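Local structure of putative transcriptional regulator (Clostridium difficile, 3QI7) at residues K14-T19 against V80-D85; Q89-S94 against P102-V107. The protein is of unknown function, but its periplasmic-binding-protein-like fold suggests that it binds a small ligand, perhaps a sugar. All coordinates share one frame; numbering follows the deposited sequence.

Interaction 1: residues K14-T19 against V80-D85; sequences KVAVVT and VKLADD
Lys14 and Asp85, then Ala16 and Leu82, mark where strand 14-19 faces the short 3-10 turn of 81-84 that follows helix 72-80, with CA atoms 8.9 Å apart for the first pair and 7.7 Å for the second. That spacing leaves the meeting to side chains, and the strand offers alternate residues: Lys14, Ala16 and Val18 direct their CB atoms toward the turn, whereas Val17 turns to the other face, against helices 26-42 and 306-324. At the N-terminal end of the strand, Lys14 NZ donates to Asp85 OD2 at 2.8 Å in a salt bridge. It comes in on the syn side of OD2, the side of the other carboxylate oxygen, yet OD1 stays 3.6 Å from NZ, which makes the bridge one-sided rather than bidentate. The two side chains cross at nearly a right angle: Lys14 runs extended as far as CE and bends only at its last torsion (chi4 148°), while Asp85 holds CG anti to its backbone N (chi1 -173°), bringing the carboxylate to the ammonium group. OD1 is held by the backbone N of Glu87, a bond that should limit rotation of the carboxylate and leave OD2 presented to the lysine. Deeper in, the contact is apolar and buried. Leu82 CD1 lies 3.9 Å from Ala16 CB, and Val18 CG2 is a looser neighbour of the same methyl at 4.5 Å. Leu82 also touches Lys60 and Val62 of strand 57-63 and Ile91 of strand 88-94, so one leucine spans three neighbouring strands. Segment 80-85 leads from helix 72-80 toward strand 88-94; since strands 57-63 and 88-94 flank strand 13-19 and run parallel to it, this is a beta-alpha-beta crossover passing over the intervening strand, consistent with a Rossmann-like lobe of the periplasmic-binding-protein clan.

Interaction 2: residues Q89-S94 against P102-V107; sequences QAIVVS and PALQKV
Apolar contacts between Ile91 and Val93 on the strand and Leu104 and Val107 on the helix account for the whole of this interface, in which all four residues are buried. Ile91 meets Val107 tip to tip: Ile91 CD1 is 3.8 Å from Val107 CG1 and 4.1 Å from Val107 CG2, so the end methyl of the isoleucine faces both branches of the valine. The torsions explain the reach, since CG1 of Ile91 stands anti to the carbonyl carbon (chi1 -56°) and the chain then extends through chi2 of 170°. The other branch of Ile91 has a different partner, its CG2 lying 4.1 Å from Leu104 CD2, and here the two side chains lie alongside one another, pointing opposite ways. Val93 and Leu104 again approach end-on: Val93 CG2 lies 4.0 Å from Leu104 CD1 and 4.1 Å from Leu104 CD2, which sets the valine methyl before the fork of the leucine. Leu104 CD2 thus touches methyls of both Ile91 and Val93, two residues apart on one face of the strand.

Backbone geometry gives the frame for these contacts. The axes of strand 89-94 and helix 102-107 run antiparallel, at 175°, with a closest approach of 11.1 Å, a distance bridged by side chains alone. Within the helix, Lys106 N bonds to Pro102 O and Val107 N to Ala103 O, whereas the strand bonds to its sheet neighbours, Ile91 pairing with Ile115 and Ile117 of strand 115-118. Val92 turns to the other face of the sheet, against Ala314 of helix 306-324, and Met121 closes on both Val93 and Leu104. A helix returning antiparallel over its own strand before leading to strand 115-118 is the first half of a beta-alpha-beta unit, the building block of a Rossmann-like parallel sheet.

How the interactions relate
Along the chain the two contacts follow in series, 14-19 with 80-85 first and 89-94 with 102-107 after it, yet their centres lie only 7 Å apart, because strands 13-19 and 88-94 are parallel neighbours in one sheet. Probable backbone hydrogen bonds tie them, Val18 N to Val92 O at 2.8 Å and Val92 N to Ala16 O at 2.9 Å. Above the strands the layers also meet: Leu82 CD1 lies 4.0 Å from Ile91 CD1, joining the two apolar clusters, and Val80 packs on the backbone of Ala103. Segment 80-85, at the end of helix 72-80, and helix 101-110 therefore cover the same sheet face side by side, while helix 306-324 covers the other, giving a three-layered alpha-beta-alpha lobe consistent with the periplasmic-binding-protein clan.

Interaction 1: residues K14-T19 against V80-D85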
ATOM      1  N   LYS A  14      22.571   8.968   7.829  1.00 32.77           N
ATOM      2  CA  LYS A  14      21.603   7.883   8.073  1.00 31.14           C
ATOM      3  C   LYS A  14      20.178   8.330   7.698  1.00 31.13           C
ATOM      4  O   LYS A  14      19.791   9.498   7.908  1.00 33.46           O
ATOM      5  CB  LYS A  14      21.640   7.438   9.541  1.00 32.81           C
ATOM      6  CG  LYS A  14      22.986   6.895  10.034  1.00 37.64           C
ATOM      7  CD  LYS A  14      22.850   6.395  11.474  1.00 39.20           C
ATOM      8  CE  LYS A  14      24.172   5.852  12.041  1.00 44.28           C
ATOM      9  NZ  LYS A  14      24.226   6.100  13.507  1.00 39.94           N
ATOM     10  N   VAL A  15      19.439   7.415   7.092  1.00 28.66           N
ATOM     11  CA  VAL A  15      18.003   7.556   6.901  1.00 29.21           C
ATOM     12  C   VAL A  15      17.329   6.617   7.897  1.00 27.10           C
ATOM     13  O   VAL A  15      17.425   5.400   7.779  1.00 26.36           O
ATOM     14  CB  VAL A  15      17.584   7.205   5.463  1.00 28.79           C
ATOM     15  CG1 VAL A  15      16.061   7.353   5.296  1.00 29.55           C
ATOM     16  CG2 VAL A  15      18.316   8.127   4.449  1.00 30.34           C
ATOM     17  N   ALA A  16      16.685   7.183   8.902  1.00 27.01           N
ATOM     18  CA  ALA A  16      16.006   6.365   9.895  1.00 28.35           C
ATOM     19  C   ALA A  16      14.634   5.995   9.346  1.00 27.25           C
ATOM     20  O   ALA A  16      13.960   6.856   8.794  1.00 25.86           O
ATOM     21  CB  ALA A  16      15.880   7.120  11.236  1.00 28.10           C
ATOM     22  N   VAL A  17      14.243   4.727   9.501  1.00 25.18           N
ATOM     23  CA  VAL A  17      12.980   4.231   9.014  1.00 25.64           C
ATOM     24  C   VAL A  17      12.251   3.503  10.138  1.00 27.35           C
ATOM     25  O   VAL A  17      12.733   2.493  10.650  1.00 26.16           O
ATOM     26  CB  VAL A  17      13.154   3.274   7.791  1.00 24.55           C
ATOM     27  CG1 VAL A  17      11.816   2.884   7.258  1.00 21.33           C
ATOM     28  CG2 VAL A  17      13.989   3.960   6.687  1.00 18.77           C
ATOM     29  N   VAL A  18      11.075   4.021  10.503  1.00 24.87           N
ATOM     30  CA  VAL A  18      10.285   3.489  11.600  1.00 23.04           C
ATOM     31  C   VAL A  18       9.159   2.606  11.069  1.00 23.33           C
ATOM     32  O   VAL A  18       8.340   3.044  10.233  1.00 20.96           O
ATOM     33  CB  VAL A  18       9.674   4.649  12.421  1.00 25.97           C
ATOM     34  CG1 VAL A  18       8.847   4.102  13.632  1.00 21.82           C
ATOM     35  CG2 VAL A  18      10.763   5.596  12.842  1.00 23.70           C
ATOM     36  N   THR A  19       9.122   1.359  11.524  1.00 22.94           N
ATOM     37  CA  THR A  19       8.044   0.460  11.176  1.00 23.34           C
ATOM     38  C   THR A  19       7.518  -0.241  12.424  1.00 25.16           C
ATOM     39  O   THR A  19       8.162  -0.219  13.470  1.00 22.29           O
ATOM     40  CB  THR A  19       8.493  -0.642  10.198  1.00 25.31           C
ATOM     41  OG1 THR A  19       9.231  -1.633  10.902  1.00 23.76           O
ATOM     42  CG2 THR A  19       9.371  -0.079   9.055  1.00 26.52           C
ATOM     43  N   VAL A  80      11.916  10.175  19.052  1.00 37.32           N
ATOM     44  CA  VAL A  80      12.467  11.492  19.369  1.00 39.07           C
ATOM     45  C   VAL A  80      13.974  11.425  19.674  1.00 40.98           C
ATOM     46  O   VAL A  80      14.720  12.367  19.376  1.00 37.69           O
ATOM     47  CB  VAL A  80      11.699  12.163  20.534  1.00 41.27           C
ATOM     48  CG1 VAL A  80      12.417  13.424  20.998  1.00 45.70           C
ATOM     49  CG2 VAL A  80      10.265  12.464  20.111  1.00 38.97           C
ATOM     50  N   LYS A  81      14.411  10.303  20.247  1.00 40.63           N
ATOM     51  CA  LYS A  81      15.836  10.043  20.470  1.00 43.24           C
ATOM     52  C   LYS A  81      16.695  10.073  19.202  1.00 40.92           C
ATOM     53  O   LYS A  81      17.900  10.313  19.286  1.00 41.30           O
ATOM     54  CB  LYS A  81      16.042   8.687  21.151  1.00 45.24           C
ATOM     55  CG  LYS A  81      15.511   8.563  22.608  1.00 52.90           C
ATOM     56  CD  LYS A  81      16.056   9.610  23.572  1.00 59.60           C
ATOM     57  CE  LYS A  81      15.880   9.166  25.021  1.00 62.12           C
ATOM     58  NZ  LYS A  81      17.108   8.506  25.565  1.00 65.65           N
ATOM     59  N   LEU A  82      16.088   9.845  18.036  1.00 39.45           N
ATOM     60  CA  LEU A  82      16.827   9.859  16.757  1.00 37.92           C
ATOM     61  C   LEU A  82      17.470  11.222  16.517  1.00 39.52           C
ATOM     62  O   LEU A  82      18.482  11.341  15.823  1.00 39.96           O
ATOM     63  CB  LEU A  82      15.911   9.486  15.581  1.00 37.28           C
ATOM     64  CG  LEU A  82      15.240   8.094  15.606  1.00 36.98           C
ATOM     65  CD1 LEU A  82      14.144   7.978  14.565  1.00 34.27           C
ATOM     66  CD2 LEU A  82      16.277   7.007  15.416  1.00 33.98           C
ATOM     67  N   ALA A  83      16.871  12.244  17.112  1.00 39.23           N
ATOM     68  CA  ALA A  83      17.380  13.599  17.054  1.00 43.25           C
ATOM     69  C   ALA A  83      18.780  13.745  17.676  1.00 45.80           C
ATOM     70  O   ALA A  83      19.497  14.693  17.356  1.00 45.97           O
ATOM     71  CB  ALA A  83      16.412  14.523  17.750  1.00 42.01           C
ATOM     72  N   ASP A  84      19.168  12.825  18.559  1.00 47.09           N
ATOM     73  CA  ASP A  84      20.475  12.938  19.233  1.00 49.73           C
ATOM     74  C   ASP A  84      21.598  12.443  18.316  1.00 48.80           C
ATOM     75  O   ASP A  84      22.765  12.786  18.516  1.00 50.59           O
ATOM     76  CB  ASP A  84      20.502  12.174  20.570  1.00 50.90           C
ATOM     77  CG  ASP A  84      19.442  12.657  21.559  1.00 49.37           C
ATOM     78  OD1 ASP A  84      18.779  13.683  21.302  1.00 57.86           O
ATOM     79  OD2 ASP A  84      19.265  11.999  22.604  1.00 54.98           O
ATOM     80  N   ASP A  85      21.240  11.643  17.315  1.00 46.15           N
ATOM     81  CA  ASP A  85      22.210  11.065  16.401  1.00 45.15           C
ATOM     82  C   ASP A  85      22.468  12.096  15.305  1.00 45.81           C
ATOM     83  O   ASP A  85      21.602  12.356  14.458  1.00 45.43           O
ATOM     84  CB  ASP A  85      21.663   9.742  15.847  1.00 43.52           C
ATOM     85  CG  ASP A  85      22.669   8.970  15.004  1.00 43.69           C
ATOM     86  OD1 ASP A  85      23.536   9.585  14.329  1.00 45.10           O
ATOM     87  OD2 ASP A  85      22.562   7.716  14.995  1.00 44.84           O
TER

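Interaction 2: residues Q89-S94 against P102-V107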
ATOM      1  N   GLN A  89      19.796  12.249   9.058  1.00 33.80           N
ATOM      2  CA  GLN A  89      19.408  13.384   8.246  1.00 32.08           C
ATOM      3  C   GLN A  89      17.988  13.284   7.665  1.00 30.22           C
ATOM      4  O   GLN A  89      17.488  14.266   7.106  1.00 29.04           O
ATOM      5  CB  GLN A  89      20.423  13.587   7.127  1.00 34.15           C
ATOM      6  CG  GLN A  89      21.832  13.862   7.616  1.00 33.35           C
ATOM      7  CD  GLN A  89      21.937  15.189   8.342  1.00 40.31           C
ATOM      8  OE1 GLN A  89      21.126  16.080   8.115  1.00 41.72           O
ATOM      9  NE2 GLN A  89      22.929  15.324   9.227  1.00 41.19           N
ATOM     10  N   ALA A  90      17.330  12.128   7.817  1.00 29.01           N
ATOM     11  CA  ALA A  90      15.931  12.015   7.446  1.00 28.22           C
ATOM     12  C   ALA A  90      15.256  10.933   8.283  1.00 28.64           C
ATOM     13  O   ALA A  90      15.902   9.955   8.701  1.00 27.94           O
ATOM     14  CB  ALA A  90      15.791  11.719   5.934  1.00 26.60           C
ATOM     15  N   ILE A  91      13.971  11.137   8.557  1.00 27.09           N
ATOM     16  CA  ILE A  91      13.149  10.122   9.223  1.00 28.15           C
ATOM     17  C   ILE A  91      11.911   9.793   8.385  1.00 26.62           C
ATOM     18  O   ILE A  91      11.116  10.679   8.076  1.00 24.95           O
ATOM     19  CB  ILE A  91      12.704  10.559  10.647  1.00 26.82           C
ATOM     20  CG1 ILE A  91      13.916  10.903  11.518  1.00 31.22           C
ATOM     21  CG2 ILE A  91      11.895   9.444  11.309  1.00 30.43           C
ATOM     22  CD1 ILE A  91      13.550  11.561  12.850  1.00 27.81           C
ATOM     23  N   VAL A  92      11.766   8.511   8.038  1.00 24.22           N
ATOM     24  CA  VAL A  92      10.613   7.979   7.355  1.00 25.01           C
ATOM     25  C   VAL A  92       9.823   7.131   8.360  1.00 24.18           C
ATOM     26  O   VAL A  92      10.385   6.261   9.020  1.00 25.24           O
ATOM     27  CB  VAL A  92      11.050   7.086   6.131  1.00 23.49           C
ATOM     28  CG1 VAL A  92       9.845   6.417   5.460  1.00 22.44           C
ATOM     29  CG2 VAL A  92      11.870   7.913   5.112  1.00 23.40           C
ATOM     30  N   VAL A  93       8.525   7.381   8.467  1.00 23.34           N
ATOM     31  CA  VAL A  93       7.642   6.600   9.324  1.00 24.20           C
ATOM     32  C   VAL A  93       6.594   5.880   8.459  1.00 22.27           C
ATOM     33  O   VAL A  93       5.922   6.509   7.653  1.00 23.55           O
ATOM     34  CB  VAL A  93       6.949   7.515  10.363  1.00 26.03           C
ATOM     35  CG1 VAL A  93       5.961   6.702  11.197  1.00 26.72           C
ATOM     36  CG2 VAL A  93       7.969   8.208  11.247  1.00 26.68           C
ATOM     37  N   SER A  94       6.478   4.561   8.597  1.00 19.33           N
ATOM     38  CA  SER A  94       5.503   3.792   7.861  1.00 22.16           C
ATOM     39  C   SER A  94       4.569   2.968   8.784  1.00 24.34           C
ATOM     40  O   SER A  94       4.963   1.929   9.285  1.00 22.74           O
ATOM     41  CB  SER A  94       6.223   2.857   6.859  1.00 25.44           C
ATOM     42  OG  SER A  94       5.304   2.254   5.942  1.00 22.79           O
ATOM     43  N   PRO A 102       3.098  13.684  17.172  1.00 37.11           N
ATOM     44  CA  PRO A 102       3.839  14.530  18.129  1.00 38.04           C
ATOM     45  C   PRO A 102       5.332  14.254  18.138  1.00 36.91           C
ATOM     46  O   PRO A 102       6.126  15.185  18.342  1.00 35.33           O
ATOM     47  CB  PRO A 102       3.206  14.193  19.495  1.00 38.79           C
ATOM     48  CG  PRO A 102       1.806  13.726  19.145  1.00 39.80           C
ATOM     49  CD  PRO A 102       2.007  12.949  17.844  1.00 36.29           C
ATOM     50  N   ALA A 103       5.712  13.004  17.877  1.00 32.93           N
ATOM     51  CA  ALA A 103       7.117  12.639  17.830  1.00 34.36           C
ATOM     52  C   ALA A 103       7.864  13.437  16.755  1.00 34.96           C
ATOM     53  O   ALA A 103       8.979  13.923  16.987  1.00 34.38           O
ATOM     54  CB  ALA A 103       7.286  11.124  17.584  1.00 31.60           C
ATOM     55  N   LEU A 104       7.258  13.547  15.572  1.00 35.15           N
ATOM     56  CA  LEU A 104       7.907  14.234  14.473  1.00 32.66           C
ATOM     57  C   LEU A 104       7.909  15.755  14.671  1.00 32.17           C
ATOM     58  O   LEU A 104       8.826  16.437  14.207  1.00 32.54           O
ATOM     59  CB  LEU A 104       7.271  13.841  13.144  1.00 31.92           C
ATOM     60  CG  LEU A 104       7.453  12.357  12.760  1.00 30.57           C
ATOM     61  CD1 LEU A 104       6.757  12.036  11.469  1.00 28.22           C
ATOM     62  CD2 LEU A 104       8.900  11.958  12.661  1.00 27.91           C
ATOM     63  N   GLN A 105       6.906  16.288  15.352  1.00 33.37           N
ATOM     64  CA  GLN A 105       6.941  17.714  15.699  1.00 37.16           C
ATOM     65  C   GLN A 105       8.110  18.002  16.634  1.00 40.08           C
ATOM     66  O   GLN A 105       8.801  19.019  16.476  1.00 42.66           O
ATOM     67  CB  GLN A 105       5.634  18.168  16.356  1.00 37.20           C
ATOM     68  CG  GLN A 105       4.448  18.278  15.418  1.00 40.80           C
ATOM     69  CD  GLN A 105       3.143  18.379  16.175  1.00 49.69           C
ATOM     70  OE1 GLN A 105       2.646  17.384  16.701  1.00 50.05           O
ATOM     71  NE2 GLN A 105       2.586  19.590  16.253  1.00 44.29           N
ATOM     72  N   LYS A 106       8.322  17.130  17.623  1.00 40.14           N
ATOM     73  CA  LYS A 106       9.395  17.347  18.597  1.00 41.51           C
ATOM     74  C   LYS A 106      10.768  17.237  17.925  1.00 41.86           C
ATOM     75  O   LYS A 106      11.671  18.024  18.225  1.00 42.21           O
ATOM     76  CB  LYS A 106       9.269  16.402  19.804  1.00 42.66           C
ATOM     77  N   VAL A 107      10.921  16.291  16.993  1.00 39.85           N
ATOM     78  CA  VAL A 107      12.189  16.153  16.272  1.00 39.32           C
ATOM     79  C   VAL A 107      12.529  17.411  15.480  1.00 41.61           C
ATOM     80  O   VAL A 107      13.686  17.862  15.469  1.00 42.72           O
ATOM     81  CB  VAL A 107      12.183  14.980  15.288  1.00 37.46           C
ATOM     82  CG1 VAL A 107      13.491  14.986  14.481  1.00 31.20           C
ATOM     83  CG2 VAL A 107      12.009  13.686  16.023  1.00 39.39           C
TER